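Local structure of esterase (Alcaligenes sp., 1QLW) at residues A[125-128]-A[129-132]; A[312-315]-A[316-319]. The protein probably hydrolyses carboxylic esters, using an alpha/beta hydrolase fold. All blocks are in the same frame, centred on the assembly; numbering follows the deposited sequence.

Contact 1 of 2, residues A[125-128]-A[129-132]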
ATOM      1  N   ALA A 125      30.757   1.137  -0.381  1.00 15.25           N
ATOM      2  CA  ALA A 125      30.433   1.956  -1.535  1.00 14.93           C
ATOM      3  C   ALA A 125      30.347   3.405  -1.059  1.00 15.08           C
ATOM      4  O   ALA A 125      30.052   3.682   0.110  1.00 15.50           O
ATOM      5  CB  ALA A 125      29.106   1.533  -2.141  1.00 15.75           C
ATOM      6  N   PRO A 126      30.571   4.360  -1.955  1.00 16.88           N
ATOM      7  CA  PRO A 126      30.575   5.754  -1.625  1.00 17.19           C
ATOM      8  C   PRO A 126      29.204   6.376  -1.524  1.00 15.49           C
ATOM      9  O   PRO A 126      28.254   5.924  -2.158  1.00 15.85           O
ATOM     10  CB  PRO A 126      31.371   6.360  -2.798  1.00 20.61           C
ATOM     11  CG  PRO A 126      30.974   5.519  -3.960  1.00 20.42           C
ATOM     12  CD  PRO A 126      30.961   4.124  -3.378  1.00 18.52           C
ATOM     13  N   ALA A 127      29.115   7.499  -0.826  1.00 15.82           N
ATOM     14  CA  ALA A 127      27.846   8.218  -0.694  1.00 15.68           C
ATOM     15  C   ALA A 127      27.241   8.615  -2.022  1.00 15.25           C
ATOM     16  O   ALA A 127      26.011   8.663  -2.150  1.00 15.23           O
ATOM     17  CB  ALA A 127      28.038   9.451   0.185  1.00 18.54           C
ATOM     18  N   SER A 128      28.056   8.875  -3.049  1.00 14.64           N
ATOM     19  CA  SER A 128      27.543   9.238  -4.360  1.00 15.45           C
ATOM     20  C   SER A 128      26.744   8.122  -5.014  1.00 14.54           C
ATOM     21  O   SER A 128      25.988   8.373  -5.945  1.00 16.70           O
ATOM     22  CB  SER A 128      28.687   9.707  -5.263  1.00 15.81           C
ATOM     23  OG  SER A 128      29.744   8.764  -5.258  1.00 16.75           O
ATOM     24  N   SER A 129      26.902   6.884  -4.537  1.00 14.99           N
ATOM     25  CA  SER A 129      26.149   5.773  -5.091  1.00 15.49           C
ATOM     26  C   SER A 129      24.804   5.560  -4.409  1.00 14.97           C
ATOM     27  O   SER A 129      24.068   4.637  -4.762  1.00 16.88           O
ATOM     28  CB  SER A 129      26.956   4.480  -5.047  1.00 18.58           C
ATOM     29  OG  SER A 129      27.102   4.049  -3.734  1.00 21.14           O
ATOM     30  N   LEU A 130      24.455   6.387  -3.424  1.00 13.74           N
ATOM     31  CA  LEU A 130      23.118   6.275  -2.831  1.00 13.42           C
ATOM     32  C   LEU A 130      22.075   6.562  -3.894  1.00 14.56           C
ATOM     33  O   LEU A 130      22.292   7.362  -4.815  1.00 15.84           O
ATOM     34  CB  LEU A 130      22.984   7.277  -1.693  1.00 13.67           C
ATOM     35  CG  LEU A 130      23.779   6.905  -0.438  1.00 13.41           C
ATOM     36  CD1 LEU A 130      23.862   8.083   0.515  1.00 14.61           C
ATOM     37  CD2 LEU A 130      23.200   5.685   0.258  1.00 14.23           C
ATOM     38  N   PRO A 131      20.892   5.969  -3.784  1.00 15.13           N
ATOM     39  CA  PRO A 131      19.842   6.232  -4.761  1.00 15.55           C
ATOM     40  C   PRO A 131      19.412   7.679  -4.783  1.00 14.84           C
ATOM     41  O   PRO A 131      19.457   8.363  -3.769  1.00 16.03           O
ATOM     42  CB  PRO A 131      18.698   5.336  -4.325  1.00 16.81           C
ATOM     43  CG  PRO A 131      18.947   5.119  -2.885  1.00 18.01           C
ATOM     44  CD  PRO A 131      20.457   5.048  -2.699  1.00 16.23           C
ATOM     45  N   ASP A 132      18.939   8.129  -5.937  1.00 16.42           N
ATOM     46  CA  ASP A 132      18.341   9.438  -6.118  1.00 16.40           C
ATOM     47  C   ASP A 132      16.900   9.385  -5.612  1.00 14.89           C
ATOM     48  O   ASP A 132      16.040   8.753  -6.233  1.00 17.94           O
ATOM     49  CB  ASP A 132      18.369   9.780  -7.609  1.00 20.66           C
ATOM     50  CG  ASP A 132      17.733  11.119  -7.892  1.00 24.61           C
ATOM     51  OD1 ASP A 132      17.739  12.002  -7.023  1.00 27.08           O
ATOM     52  OD2 ASP A 132      17.264  11.272  -9.040  1.00 29.21           O
TER
HETATM   53  O   HOH W   1      23.086   8.818  -7.445  1.00 31.28           O
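Two overlapping beta turns close between 125-128 and 129-132: Ser129 N donates to Pro126 O at 2.9 Å and Leu130 N to Ala127 O at 3.0 Å, both three residues back, so the chain makes a short coil of 3-10 helix. The Ser129 hydroxyl OG donates to Pro126 O across 2.7 Å, lying in the plane of that carbonyl. That carbonyl oxygen is therefore held by the backbone and the side chain of a single residue. A chi1 of 70° sets OG between the serine's own N and carbonyl carbon and turns it back over the turn, where it also meets Ala125 CB at 3.6 Å and comes near CD of the Pro126 ring. With an alanine at Ser129, Pro126 O would probably lose its hydroxyl donor and keep the Ser129 N bond, and the place where OG meets Ala125 CB would be less filled. Leu130 folds its CG back onto Ala127 O, 3.3 Å away, and Leu130 CD1 lies 4.4 Å from Ala127 CB, a loose apolar contact. One water donates to both Ser128 O and Leu130 O. Leu130 O also accepts from Lys121 of the second subunit, while Ala127 and Leu130 pack on Val120 of that subunit. Ser129 and Leu130 touch Val120 of their own chain, in helix 115-121. Consecutive type I turns forming one 3-10 turn, with a serine hydroxyl returned to the carbonyl three residues earlier, thus shape a surface loop at the dimer interface.

Contact 2 of 2, residues A[312-315]-A[316-319]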
ATOM      1  N   LEU A 312     -17.678  13.353 -16.190  1.00 16.47           N
ATOM      2  CA  LEU A 312     -17.204  13.773 -17.511  1.00 16.23           C
ATOM      3  C   LEU A 312     -16.301  12.707 -18.103  1.00 15.88           C
ATOM      4  O   LEU A 312     -16.373  12.410 -19.297  1.00 16.71           O
ATOM      5  CB  LEU A 312     -16.500  15.115 -17.410  1.00 17.77           C
ATOM      6  CG  LEU A 312     -17.416  16.318 -17.175  1.00 19.48           C
ATOM      7  CD1 LEU A 312     -16.612  17.515 -16.705  1.00 20.94           C
ATOM      8  CD2 LEU A 312     -18.181  16.668 -18.445  1.00 22.49           C
ATOM      9  N   ILE A 313     -15.387  12.175 -17.298  1.00 15.41           N
ATOM     10  CA  ILE A 313     -14.455  11.159 -17.768  1.00 15.88           C
ATOM     11  C   ILE A 313     -15.183   9.869 -18.112  1.00 15.77           C
ATOM     12  O   ILE A 313     -14.937   9.266 -19.160  1.00 15.99           O
ATOM     13  CB  ILE A 313     -13.360  10.934 -16.705  1.00 15.22           C
ATOM     14  CG1 ILE A 313     -12.474  12.188 -16.618  1.00 16.30           C
ATOM     15  CG2 ILE A 313     -12.546   9.696 -17.020  1.00 16.69           C
ATOM     16  CD1 ILE A 313     -11.505  12.150 -15.446  1.00 17.76           C
ATOM     17  N   LEU A 314     -16.088   9.428 -17.244  1.00 16.63           N
ATOM     18  CA  LEU A 314     -16.818   8.188 -17.495  1.00 17.81           C
ATOM     19  C   LEU A 314     -17.721   8.288 -18.718  1.00 18.48           C
ATOM     20  O   LEU A 314     -17.858   7.332 -19.480  1.00 19.26           O
ATOM     21  CB  LEU A 314     -17.610   7.758 -16.264  1.00 19.32           C
ATOM     22  CG  LEU A 314     -16.780   7.392 -15.036  1.00 19.96           C
ATOM     23  CD1 LEU A 314     -17.693   7.106 -13.858  1.00 22.96           C
ATOM     24  CD2 LEU A 314     -15.872   6.201 -15.319  1.00 21.90           C
ATOM     25  N   ASP A 315     -18.313   9.465 -18.924  1.00 19.13           N
ATOM     26  CA  ASP A 315     -19.122   9.690 -20.130  1.00 20.54           C
ATOM     27  C   ASP A 315     -18.251   9.509 -21.368  1.00 18.50           C
ATOM     28  O   ASP A 315     -18.636   8.855 -22.343  1.00 19.59           O
ATOM     29  CB  ASP A 315     -19.748  11.079 -20.129  1.00 25.74           C
ATOM     30  CG  ASP A 315     -20.427  11.446 -21.432  1.00 33.20           C
ATOM     31  OD1 ASP A 315     -21.552  10.969 -21.685  1.00 37.35           O
ATOM     32  OD2 ASP A 315     -19.836  12.208 -22.227  1.00 36.81           O
ATOM     33  N   TRP A 316     -17.041  10.063 -21.347  1.00 16.89           N
ATOM     34  CA  TRP A 316     -16.109   9.912 -22.456  1.00 16.75           C
ATOM     35  C   TRP A 316     -15.715   8.455 -22.631  1.00 16.20           C
ATOM     36  O   TRP A 316     -15.710   7.946 -23.758  1.00 18.06           O
ATOM     37  CB  TRP A 316     -14.890  10.815 -22.258  1.00 16.42           C
ATOM     38  CG  TRP A 316     -13.898  10.694 -23.385  1.00 16.52           C
ATOM     39  CD1 TRP A 316     -13.839  11.455 -24.505  1.00 17.55           C
ATOM     40  CD2 TRP A 316     -12.837   9.742 -23.498  1.00 16.17           C
ATOM     41  NE1 TRP A 316     -12.812  11.042 -25.312  1.00 18.20           N
ATOM     42  CE2 TRP A 316     -12.184   9.981 -24.729  1.00 16.98           C
ATOM     43  CE3 TRP A 316     -12.371   8.710 -22.666  1.00 16.01           C
ATOM     44  CZ2 TRP A 316     -11.100   9.218 -25.143  1.00 17.35           C
ATOM     45  CZ3 TRP A 316     -11.299   7.968 -23.105  1.00 16.93           C
ATOM     46  CH2 TRP A 316     -10.668   8.225 -24.325  1.00 17.37           C
ATOM     47  N   ILE A 317     -15.415   7.761 -21.529  1.00 16.21           N
ATOM     48  CA  ILE A 317     -15.030   6.355 -21.644  1.00 17.13           C
ATOM     49  C   ILE A 317     -16.155   5.548 -22.275  1.00 19.22           C
ATOM     50  O   ILE A 317     -15.922   4.757 -23.186  1.00 21.09           O
ATOM     51  CB  ILE A 317     -14.654   5.758 -20.281  1.00 17.77           C
ATOM     52  CG1 ILE A 317     -13.349   6.389 -19.783  1.00 17.67           C
ATOM     53  CG2 ILE A 317     -14.528   4.244 -20.392  1.00 19.98           C
ATOM     54  CD1 ILE A 317     -12.962   6.007 -18.368  1.00 18.28           C
ATOM     55  N   GLY A 318     -17.397   5.807 -21.867  1.00 19.43           N
ATOM     56  CA  GLY A 318     -18.541   5.091 -22.429  1.00 22.52           C
ATOM     57  C   GLY A 318     -18.700   5.327 -23.918  1.00 23.57           C
ATOM     58  O   GLY A 318     -19.085   4.418 -24.658  1.00 27.55           O
ATOM     59  N   ARG A 319     -18.408   6.524 -24.405  1.00 23.41           N
ATOM     60  CA  ARG A 319     -18.517   6.847 -25.819  1.00 26.03           C
ATOM     61  C   ARG A 319     -17.359   6.296 -26.634  1.00 26.83           C
ATOM     62  O   ARG A 319     -17.470   6.185 -27.857  1.00 30.49           O
ATOM     63  CB  ARG A 319     -18.620   8.362 -26.023  1.00 28.39           C
ATOM     64  CG  ARG A 319     -19.926   8.972 -25.550  1.00 32.63           C
ATOM     65  CD  ARG A 319     -19.967  10.466 -25.856  1.00 37.97           C
ATOM     66  NE  ARG A 319     -19.311  11.225 -24.798  1.00 40.68           N
ATOM     67  CZ  ARG A 319     -18.341  12.110 -24.928  1.00 41.32           C
ATOM     68  NH1 ARG A 319     -17.854  12.391 -26.127  1.00 44.01           N
ATOM     69  NH2 ARG A 319     -17.842  12.709 -23.859  1.00 41.05           N
TER
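Asp315 and Arg319, one helical turn apart, carry the charged part of the contact. Arg319 approaches side-on, with NH2 at 2.6 Å and NE at 2.8 Å from the same carboxylate oxygen, Asp315 OD2. Both nitrogens come from one face of the carboxylate, NH2 nearly end-on to the C-O bond and NE from above the plane, and the two flat groups are turned 35° apart. The bend at chi3 (-85°) brings the guanidinium back toward the aspartate, whose CG stands anti to its backbone N (chi1 172°). Near the carboxyl end of the helix, the arginine's positive charge probably also suits the helix dipole. Main-chain bonds follow the i to i+4 pattern of an alpha helix, from Trp316 N to Leu312 O, Gly318 N to Leu314 O and Arg319 N to Asp315 O, with Ile317 N to Ile313 O at 2.8 Å. The apolar contacts centre on Ile317 CD1, which meets Ile313 CG2 at 3.9 Å and Leu314 CD2 at 4.2 Å. The inward side of helix 306-319, the last in the chain, lies against the sheet: Ile313 and Trp316 rest on Val227 of strand 223-229, Leu312 on Met286 and Trp316 on Gln284 of strand 283-287. Leu314 and Ile317 touch Tyr97 in a loop, while Ile313 packs on Trp88 and Leu314 on Phe92 of helix 88-94.

How the contacts relate
The two contacts lie on opposite sides of the chain's centre, with their own centres about 46 Å apart and their nearest atoms about 29 Å apart. They share no helix or strand. Contact 1 is at the surface, in a loop between helices 115-121 and 138-144 that reaches the second subunit; contact 2 is partly buried, on a helix packed against the central sheet and touched by no other chain of the assembly. Their chemistry follows suit. At 125-132 backbone bonds to the third residue back and one serine hydroxyl fix a tight turn, whereas 312-319 combines regular alpha-helical bonding, an ion pair and an apolar inner face.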